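Toll-receptor-related 2 (Hydra vulgaris, PDB 4W8H) probably acts as a membrane-bound signalling receptor whose TIR domain, the part in this chain, is expected to relay signals by binding other TIR domains. Local coordinates at residues L107-K112 with V117-L122; R39-G44 with A48-D53. One frame throughout, in Å; residues are numbered along the deposited sequence.

Contact 1 (L107-K112 with V117-L122); sequences LDWCDK and VFWRNL
Trp109 turns the edge of its six-membered ring onto the face of Phe118 in a T-shaped (edge-to-face) pair, ring centroids 5.0 Å apart and planes at 76°. Its CE3 stands over the middle of the Phe118 ring, 3.7 Å from Phe118 CD2. The side chain of Trp109 leaves the turn with CG anti to the backbone N (chi1 173°), which carries the indole to the ring of Phe118. Phe118 in turn directs CD2 at the face of the Trp119 indole, so the three aromatics meet as a cluster; Trp109 CZ3 also comes 3.8 Å from Trp119 CZ2, the two indoles being inclined obliquely. On the strand side Leu107 CB lies 3.7 Å from Phe118 CE1, and Leu107 CD1 meets Leu122 CD1 at 3.7 Å, the two leucine side chains crossing at about a right angle. Phe118 and Leu122 are buried here, and Ile88 and Ile90 of strand 87-91 extend this apolar layer.

The packing thins toward Asn121, where Leu107 CD2 touches only the methylene CB, at 3.9 Å. Beyond it lies the polar, solvent side of the helix, where exposed Arg120, in one of its two conformers, brings NE near Asn121 OD1. A separate margin is the type I turn from Asp108 to Asp111: Asp108 points away from the helix, and its OD1 takes weak bonds from the amides of Cys110 and Asp111. Cation-pi contacts of Trp109 with Arg115 and of Trp119 with Lys26 border the cluster.

The contact thus pins helix 115-127 to edge strand 107-108 of the parallel sheet. Phe118-Trp119 matches the FW pair of box 3, a sequence hallmark of the flavodoxin-like TIR fold.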
loop_
_atom_site.group_PDB
_atom_site.type_symbol
_atom_site.label_atom_id
_atom_site.label_comp_id
_atom_site.label_asym_id
_atom_site.label_seq_id
_atom_site.Cartn_x
_atom_site.Cartn_y
_atom_site.Cartn_z
ATOM N N LEU A 107 8.447 1.069 6.237
ATOM C CA LEU A 107 8.497 -0.190 6.971
ATOM C C LEU A 107 9.321 -1.180 6.152
ATOM O O LEU A 107 8.938 -1.530 5.035
ATOM C CB LEU A 107 7.093 -0.752 7.213
ATOM C CG LEU A 107 6.179 0.176 7.967
ATOM C CD1 LEU A 107 4.795 -0.422 8.038
ATOM C CD2 LEU A 107 6.699 0.521 9.345
ATOM N N ASP A 108 10.411 -1.669 6.729
ATOM C CA ASP A 108 11.375 -2.429 5.961
ATOM C C ASP A 108 11.168 -3.923 6.198
ATOM O O ASP A 108 11.726 -4.483 7.144
ATOM C CB ASP A 108 12.799 -2.039 6.357
ATOM C CG ASP A 108 13.850 -2.633 5.423
ATOM O OD1 ASP A 108 13.506 -3.507 4.590
ATOM O OD2 ASP A 108 15.032 -2.225 5.524
ATOM N N TRP A 109 10.418 -4.584 5.334
ATOM C CA TRP A 109 10.189 -6.036 5.457
ATOM C C TRP A 109 11.473 -6.793 5.190
ATOM O O TRP A 109 11.671 -7.903 5.705
ATOM C CB TRP A 109 9.100 -6.468 4.468
ATOM C CG TRP A 109 8.896 -7.953 4.388
ATOM C CD1 TRP A 109 9.358 -8.777 3.449
ATOM C CD2 TRP A 109 8.137 -8.756 5.298
ATOM N NE1 TRP A 109 8.975 -10.070 3.705
ATOM C CE2 TRP A 109 8.213 -10.070 4.836
ATOM C CE3 TRP A 109 7.414 -8.487 6.453
ATOM C CZ2 TRP A 109 7.588 -11.120 5.485
ATOM C CZ3 TRP A 109 6.801 -9.515 7.104
ATOM C CH2 TRP A 109 6.888 -10.828 6.621
ATOM N N CYS A 110 12.379 -6.230 4.426
ATOM C CA CYS A 110 13.606 -6.910 4.066
ATOM C C CYS A 110 14.580 -7.017 5.218
ATOM O O CYS A 110 15.490 -7.870 5.179
ATOM C CB CYS A 110 14.278 -6.156 2.930
ATOM S SG CYS A 110 13.327 -6.043 1.450
ATOM N N ASP A 111 14.461 -6.180 6.240
ATOM C CA ASP A 111 15.362 -6.205 7.395
ATOM C C ASP A 111 14.893 -7.308 8.341
ATOM O O ASP A 111 14.025 -7.108 9.195
ATOM C CB ASP A 111 15.293 -4.842 8.074
ATOM C CG ASP A 111 16.382 -4.626 9.119
ATOM O OD1 ASP A 111 16.938 -5.626 9.610
ATOM O OD2 ASP A 111 16.628 -3.450 9.460
ATOM N N LYS A 112 15.492 -8.488 8.190
ATOM C CA LYS A 112 14.948 -9.673 8.845
ATOM C C LYS A 112 14.976 -9.563 10.371
ATOM O O LYS A 112 14.053 -10.016 11.035
ATOM C CB LYS A 112 15.674 -10.942 8.393
ATOM C CG LYS A 112 15.477 -11.271 6.921
ATOM C CD LYS A 112 16.152 -12.567 6.552
ATOM C CE LYS A 112 16.398 -12.706 5.072
ATOM N NZ LYS A 112 15.193 -12.644 4.262
ATOM N N VAL A 117 8.884 -6.773 14.628
ATOM C CA VAL A 117 8.044 -5.601 14.934
ATOM C C VAL A 117 7.301 -5.009 13.720
ATOM O O VAL A 117 6.554 -4.026 13.842
ATOM C CB VAL A 117 8.847 -4.483 15.625
ATOM C CG1 VAL A 117 9.559 -5.011 16.873
ATOM C CG2 VAL A 117 9.857 -3.877 14.707
ATOM N N PHE A 118 7.478 -5.614 12.565
ATOM C CA PHE A 118 6.843 -5.158 11.337
ATOM C C PHE A 118 5.330 -5.023 11.469
ATOM O O PHE A 118 4.756 -3.971 11.174
ATOM C CB PHE A 118 7.200 -6.118 10.193
ATOM C CG PHE A 118 6.640 -5.690 8.856
ATOM C CD1 PHE A 118 7.348 -4.814 8.047
ATOM C CD2 PHE A 118 5.428 -6.162 8.448
ATOM C CE1 PHE A 118 6.820 -4.418 6.811
ATOM C CE2 PHE A 118 4.893 -5.776 7.228
ATOM C CZ PHE A 118 5.595 -4.915 6.411
ATOM N N TRP A 119 4.646 -6.090 11.872
ATOM C CA TRP A 119 3.194 -6.044 11.863
ATOM C C TRP A 119 2.699 -5.074 12.935
ATOM O O TRP A 119 1.767 -4.348 12.699
ATOM C CB TRP A 119 2.596 -7.459 12.070
ATOM C CG TRP A 119 2.973 -8.360 10.961
ATOM C CD1 TRP A 119 3.815 -9.439 10.998
ATOM C CD2 TRP A 119 2.546 -8.249 9.603
ATOM N NE1 TRP A 119 3.920 -10.014 9.762
ATOM C CE2 TRP A 119 3.157 -9.306 8.881
ATOM C CE3 TRP A 119 1.685 -7.383 8.913
ATOM C CZ2 TRP A 119 2.989 -9.473 7.513
ATOM C CZ3 TRP A 119 1.473 -7.612 7.560
ATOM C CH2 TRP A 119 2.147 -8.626 6.872
ATOM N N ARG A 120 3.316 -5.071 14.109
ATOM C CA ARG A 120 2.991 -4.125 15.169
ATOM C C ARG A 120 3.040 -2.693 14.637
ATOM O O ARG A 120 2.159 -1.883 14.884
ATOM C CB ARG A 120 3.976 -4.293 16.331
ATOM C CG ARG A 120 3.808 -3.314 17.478
ATOM C CD ARG A 120 5.064 -3.356 18.379
ATOM N NE ARG A 120 6.239 -2.721 17.760
ATOM C CZ ARG A 120 7.434 -2.594 18.345
ATOM N NH1 ARG A 120 8.421 -1.998 17.696
ATOM N NH2 ARG A 120 7.660 -3.049 19.576
ATOM N N ASN A 121 4.115 -2.384 13.942
ATOM C CA ASN A 121 4.282 -1.028 13.435
ATOM C C ASN A 121 3.250 -0.673 12.371
ATOM O O ASN A 121 2.687 0.424 12.373
ATOM C CB ASN A 121 5.692 -0.844 12.853
ATOM C CG ASN A 121 6.783 -0.859 13.918
ATOM O OD1 ASN A 121 6.523 -0.767 15.121
ATOM N ND2 ASN A 121 8.016 -0.987 13.461
ATOM N N LEU A 122 2.999 -1.602 11.464
ATOM C CA LEU A 122 2.025 -1.373 10.415
ATOM C C LEU A 122 0.637 -1.138 11.017
ATOM O O LEU A 122 -0.050 -0.157 10.695
ATOM C CB LEU A 122 2.006 -2.576 9.474
ATOM C CG LEU A 122 0.999 -2.506 8.335
ATOM C CD1 LEU A 122 1.231 -1.270 7.417
ATOM C CD2 LEU A 122 1.048 -3.752 7.477
#

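Contact 2 (R39-G44 with A48-D53); sequences RDDTPG and AENIMD
The side-chain amide of Asn50 has the Asp41 carboxylate stacked on one face, the two planes only 11° apart, with Asp41 CG 3.8 Å from Asn50 CG. At the amide edge, within 2° of its plane, Asn50 ND2 donates an almost straight bond of 3.0 Å to Thr42 O. Asn50 OD1 accepts Thr42 N at 2.9 Å, the donor standing above the carbonyl plane. One side chain of helix 47-56 therefore holds both the N-H and the C=O of a single loop residue, which fixes the rotation of the amide and gives OD1 and one N-H of ND2 partners in a buried position. A chi1 of -82°, with CG anti to its own carbonyl carbon, turns the Asn50 amide to the backbone of Thr42.

Two waters join in: one gives bonds to Asp41 OD1 and Asn50 O; the other gives one to Asp40 O, meets Thr42 OG1 and, weakly, reaches Asn50 OD1. With an alanine here instead of Asn50, the N-H and C=O of Thr42 would probably lose their mates, and the loop would be freer to shift from the helix. Upstream, Arg39 grips Asp40 side-on, its NH2 2.9 Å from Asp40 OD2, and Asp40 OD2 also takes Val36 N.

The run from Arg39 to Gly44 fits the RDxxPG box 2 motif of the BB loop, which in other TIR domains takes part in TIR-TIR association.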
loop_
_atom_site.group_PDB
_atom_site.type_symbol
_atom_site.label_atom_id
_atom_site.label_comp_id
_atom_site.label_asym_id
_atom_site.label_seq_id
_atom_site.Cartn_x
_atom_site.Cartn_y
_atom_site.Cartn_z
ATOM N N ARG A 39 -10.661 -7.662 -5.842
ATOM C CA ARG A 39 -12.018 -7.800 -5.312
ATOM C C ARG A 39 -12.860 -6.547 -5.556
ATOM O O ARG A 39 -14.039 -6.652 -5.916
ATOM C CB ARG A 39 -11.969 -8.071 -3.815
ATOM C CG ARG A 39 -13.342 -8.315 -3.182
ATOM C CD ARG A 39 -13.219 -8.548 -1.698
ATOM N NE ARG A 39 -12.644 -7.348 -1.129
ATOM C CZ ARG A 39 -11.900 -7.292 -0.029
ATOM N NH1 ARG A 39 -11.660 -8.390 0.692
ATOM N NH2 ARG A 39 -11.397 -6.114 0.340
ATOM N N ASP A 40 -12.296 -5.375 -5.301
ATOM C CA ASP A 40 -13.066 -4.154 -5.159
ATOM C C ASP A 40 -13.099 -3.232 -6.378
ATOM O O ASP A 40 -13.875 -2.295 -6.400
ATOM C CB ASP A 40 -12.575 -3.385 -3.917
ATOM C CG ASP A 40 -12.679 -4.222 -2.637
ATOM O OD1 ASP A 40 -13.752 -4.833 -2.442
ATOM O OD2 ASP A 40 -11.701 -4.268 -1.860
ATOM N N ASP A 41 -12.248 -3.469 -7.378
ATOM C CA ASP A 41 -12.280 -2.631 -8.574
ATOM C C ASP A 41 -13.604 -2.861 -9.276
ATOM O O ASP A 41 -14.186 -3.940 -9.244
ATOM C CB ASP A 41 -11.161 -2.972 -9.568
ATOM C CG ASP A 41 -9.863 -2.272 -9.287
ATOM O OD1 ASP A 41 -9.756 -1.501 -8.313
ATOM O OD2 ASP A 41 -8.869 -2.548 -10.024
ATOM N N THR A 42 -14.072 -1.834 -9.970
ATOM C CA THR A 42 -15.284 -1.905 -10.794
ATOM C C THR A 42 -14.905 -2.242 -12.240
ATOM O O THR A 42 -14.250 -1.466 -12.917
ATOM C CB THR A 42 -16.045 -0.564 -10.746
ATOM O OG1 THR A 42 -16.446 -0.288 -9.396
ATOM C CG2 THR A 42 -17.262 -0.582 -11.627
ATOM N N PRO A 43 -15.376 -3.386 -12.746
ATOM C CA PRO A 43 -15.123 -3.666 -14.157
ATOM C C PRO A 43 -15.917 -2.729 -15.049
ATOM O O PRO A 43 -17.059 -2.439 -14.755
ATOM C CB PRO A 43 -15.580 -5.111 -14.335
ATOM C CG PRO A 43 -16.667 -5.259 -13.306
ATOM C CD PRO A 43 -16.284 -4.373 -12.149
ATOM N N GLY A 44 -15.308 -2.244 -16.123
ATOM C CA GLY A 44 -15.922 -1.291 -17.023
ATOM C C GLY A 44 -15.674 0.128 -16.660
ATOM O O GLY A 44 -16.023 1.007 -17.463
ATOM N N ALA A 48 -8.194 4.992 -14.258
ATOM C CA ALA A 48 -8.063 6.147 -13.397
ATOM C C ALA A 48 -9.221 6.266 -12.418
ATOM O O ALA A 48 -9.035 6.725 -11.290
ATOM C CB ALA A 48 -7.976 7.443 -14.227
ATOM N N GLU A 49 -10.411 5.845 -12.834
ATOM C CA GLU A 49 -11.555 5.844 -11.946
ATOM C C GLU A 49 -11.365 4.867 -10.784
ATOM O O GLU A 49 -11.698 5.166 -9.650
ATOM C CB GLU A 49 -12.800 5.489 -12.722
ATOM C CG GLU A 49 -13.198 6.608 -13.678
ATOM C CD GLU A 49 -14.411 6.298 -14.496
ATOM O OE1 GLU A 49 -14.541 5.190 -15.040
ATOM O OE2 GLU A 49 -15.228 7.236 -14.694
ATOM N N ASN A 50 -10.866 3.676 -11.069
ATOM C CA ASN A 50 -10.610 2.702 -10.020
ATOM C C ASN A 50 -9.488 3.128 -9.098
ATOM O O ASN A 50 -9.547 2.849 -7.903
ATOM C CB ASN A 50 -10.379 1.319 -10.665
ATOM C CG ASN A 50 -11.697 0.642 -10.993
ATOM O OD1 ASN A 50 -12.638 0.693 -10.204
ATOM N ND2 ASN A 50 -11.783 0.021 -12.149
ATOM N N ILE A 51 -8.451 3.758 -9.637
ATOM C CA ILE A 51 -7.391 4.341 -8.794
ATOM C C ILE A 51 -7.992 5.309 -7.815
ATOM O O ILE A 51 -7.716 5.273 -6.631
ATOM C CB ILE A 51 -6.312 4.994 -9.661
ATOM C CG1 ILE A 51 -5.514 3.931 -10.417
ATOM C CG2 ILE A 51 -5.358 5.850 -8.799
ATOM C CD1 ILE A 51 -4.583 4.474 -11.511
ATOM N N MET A 52 -8.809 6.241 -8.337
ATOM C CA MET A 52 -9.351 7.308 -7.503
ATOM C C MET A 52 -10.362 6.826 -6.483
ATOM O O MET A 52 -10.427 7.351 -5.386
ATOM C CB MET A 52 -9.929 8.426 -8.379
ATOM C CG MET A 52 -8.817 9.141 -9.126
ATOM S SD MET A 52 -7.576 9.957 -8.116
ATOM C CE MET A 52 -8.591 10.956 -7.049
ATOM N N ASP A 53 -11.180 5.858 -6.859
ATOM C CA ASP A 53 -12.097 5.275 -5.894
ATOM C C ASP A 53 -11.336 4.670 -4.709
ATOM O O ASP A 53 -11.716 4.880 -3.551
ATOM C CB ASP A 53 -13.024 4.238 -6.537
ATOM C CG ASP A 53 -14.237 4.864 -7.227
ATOM O OD1 ASP A 53 -14.536 6.079 -7.063
ATOM O OD2 ASP A 53 -14.902 4.103 -7.949
HETATM O O HOH W 1 -14.518 0.330 -7.498
HETATM O O HOH W 2 -8.045 0.411 -7.615
#

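Contacts 1 and 2 follow one another along the chain and lie on opposite sides of its centre, about 29 Å apart between centres and about 15 Å between nearest atoms, so neither touches the other. Each sits by an outermost strand of the parallel sheet: contact 1 holds strand 107-108, and contact 2 follows strand 34-35. Helix 16-29 reaches both neighbourhoods, through Leu23 and Lys26 at Trp119 and through Glu28, which pairs with Arg39. The apolar aromatic packing of box 3 contrasts with the polar, water-assisted hold on the BB loop, a region that in other TIR domains takes part in association.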